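Local coordinates for motility protein FimV (Pseudomonas aeruginosa, PDB 4MBQ), which acts as an inner-membrane hub for type IV pilus assembly and twitching motility and regulates cyclic AMP through activation of the adenylate cyclase CyaB, at residues D42-E47 against A54-L59. Numbering follows the deposited sequence.
Sequences DEVLAE and AEAREL
Ala56 points its methyl group at Val44 and Leu45, joining helices 34-47 and 50-62 of a tetratricopeptide-repeat (TPR) fragment from the cytoplasmic part of FimV. The segments 42-47 and 54-59 run nearly antiparallel, at 154°, and their axes approach to 8.9 Å. Leu45 and Ala56 are the register pair, with CA atoms 6.5 Å apart, a spacing that the small side chain of Ala56 allows.

The methyl of Ala56 is met by one branch from each of two successive residues. Val44 CG1 lies 3.8 Å from Ala56 CB; it stands anti to the backbone N (chi1 176°), which directs this branch to the neighbouring helix. Leu45 leaves its helix more obliquely, and its CD2 then swings toward the other helix to come within 3.7 Å of Ala56 CB. Leu45 CD2 also touches the aliphatic part of Arg57, whose chain, extended from CG to NE, crosses the leucine side chain at a slant.

On the inner side, Val44 also packs on Lys21 and Leu22 of helix 15-30, while Ala56 touches Leu41, so both are buried among the three helices. Leu45 and the exposed Arg57 border them on the outer side, where Leu45 CD2 meets the aliphatic start of the arginine chain at Arg57 CG, 3.8 Å away.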
loop_
_atom_site.group_PDB
_atom_site.type_symbol
_atom_site.label_atom_id
_atom_site.label_comp_id
_atom_site.label_asym_id
_atom_site.label_seq_id
_atom_site.Cartn_x
_atom_site.Cartn_y
_atom_site.Cartn_z
ATOM N N ASP B 42 -9.628 11.393 -4.246
ATOM C CA ASP B 42 -9.988 12.463 -5.177
ATOM C C ASP B 42 -9.687 12.015 -6.601
ATOM O O ASP B 42 -10.411 12.349 -7.536
ATOM C CB ASP B 42 -9.215 13.745 -4.851
ATOM C CG ASP B 42 -9.620 14.914 -5.732
ATOM O OD1 ASP B 42 -10.810 15.000 -6.102
ATOM O OD2 ASP B 42 -8.749 15.749 -6.052
ATOM N N GLU B 43 -8.617 11.240 -6.749
ATOM C CA GLU B 43 -8.212 10.732 -8.052
ATOM C C GLU B 43 -9.141 9.610 -8.517
ATOM O O GLU B 43 -9.463 9.512 -9.699
ATOM C CB GLU B 43 -6.760 10.258 -8.001
ATOM C CG GLU B 43 -5.798 11.335 -7.517
ATOM C CD GLU B 43 -4.355 10.871 -7.473
ATOM O OE1 GLU B 43 -4.105 9.671 -7.713
ATOM O OE2 GLU B 43 -3.472 11.711 -7.202
ATOM N N VAL B 44 -9.579 8.775 -7.579
ATOM C CA VAL B 44 -10.523 7.705 -7.892
ATOM C C VAL B 44 -11.846 8.273 -8.419
ATOM O O VAL B 44 -12.418 7.755 -9.382
ATOM C CB VAL B 44 -10.783 6.806 -6.665
ATOM C CG1 VAL B 44 -11.838 5.757 -6.982
ATOM C CG2 VAL B 44 -9.491 6.147 -6.213
ATOM N N LEU B 45 -12.315 9.348 -7.793
ATOM C CA LEU B 45 -13.551 10.012 -8.206
ATOM C C LEU B 45 -13.498 10.474 -9.659
ATOM O O LEU B 45 -14.500 10.429 -10.371
ATOM C CB LEU B 45 -13.844 11.211 -7.304
ATOM C CG LEU B 45 -14.244 10.924 -5.856
ATOM C CD1 LEU B 45 -14.452 12.229 -5.106
ATOM C CD2 LEU B 45 -15.500 10.068 -5.807
ATOM N N ALA B 46 -12.323 10.918 -10.090
ATOM C CA ALA B 46 -12.143 11.423 -11.444
ATOM C C ALA B 46 -11.831 10.315 -12.450
ATOM O O ALA B 46 -12.068 10.476 -13.648
ATOM C CB ALA B 46 -11.047 12.481 -11.469
ATOM N N GLU B 47 -11.311 9.194 -11.964
ATOM C CA GLU B 47 -10.791 8.156 -12.852
ATOM C C GLU B 47 -11.631 6.885 -12.904
ATOM O O GLU B 47 -11.641 6.184 -13.916
ATOM C CB GLU B 47 -9.357 7.795 -12.455
ATOM C CG GLU B 47 -8.368 8.938 -12.594
ATOM C CD GLU B 47 -7.010 8.605 -12.010
ATOM O OE1 GLU B 47 -6.847 7.481 -11.491
ATOM O OE2 GLU B 47 -6.109 9.468 -12.070
ATOM N N ALA B 54 -18.448 5.144 -6.427
ATOM C CA ALA B 54 -19.367 4.928 -5.317
ATOM C C ALA B 54 -18.614 4.512 -4.058
ATOM O O ALA B 54 -18.920 4.979 -2.959
ATOM C CB ALA B 54 -20.416 3.888 -5.686
ATOM N N GLU B 55 -17.622 3.643 -4.226
ATOM C CA GLU B 55 -16.800 3.202 -3.106
ATOM C C GLU B 55 -15.965 4.343 -2.536
ATOM O O GLU B 55 -15.800 4.456 -1.319
ATOM C CB GLU B 55 -15.893 2.040 -3.524
ATOM C CG GLU B 55 -14.802 1.684 -2.513
ATOM C CD GLU B 55 -15.327 0.990 -1.260
ATOM O OE1 GLU B 55 -16.549 1.025 -1.004
ATOM O OE2 GLU B 55 -14.507 0.398 -0.527
ATOM N N ALA B 56 -15.436 5.183 -3.424
ATOM C CA ALA B 56 -14.646 6.335 -3.010
ATOM C C ALA B 56 -15.493 7.273 -2.164
ATOM O O ALA B 56 -15.049 7.757 -1.121
ATOM C CB ALA B 56 -14.092 7.068 -4.225
ATOM N N ARG B 57 -16.718 7.517 -2.619
ATOM C CA ARG B 57 -17.655 8.360 -1.889
ATOM C C ARG B 57 -17.962 7.769 -0.518
ATOM O O ARG B 57 -18.001 8.488 0.480
ATOM C CB ARG B 57 -18.945 8.547 -2.691
ATOM C CG ARG B 57 -18.739 9.257 -4.022
ATOM C CD ARG B 57 -20.037 9.390 -4.801
ATOM N NE ARG B 57 -19.834 10.091 -6.066
ATOM C CZ ARG B 57 -20.141 9.591 -7.259
ATOM N NH1 ARG B 57 -20.679 8.384 -7.357
ATOM N NH2 ARG B 57 -19.915 10.304 -8.354
ATOM N N GLU B 58 -18.177 6.457 -0.479
ATOM C CA GLU B 58 -18.462 5.761 0.772
ATOM C C GLU B 58 -17.296 5.905 1.742
ATOM O O GLU B 58 -17.491 6.193 2.923
ATOM C CB GLU B 58 -18.751 4.280 0.513
ATOM N N LEU B 59 -16.083 5.708 1.236
ATOM C CA LEU B 59 -14.884 5.834 2.059
ATOM C C LEU B 59 -14.702 7.258 2.578
ATOM O O LEU B 59 -14.355 7.460 3.744
ATOM C CB LEU B 59 -13.645 5.391 1.279
ATOM C CG LEU B 59 -13.525 3.883 1.057
ATOM C CD1 LEU B 59 -12.284 3.543 0.242
ATOM C CD2 LEU B 59 -13.509 3.154 2.393
#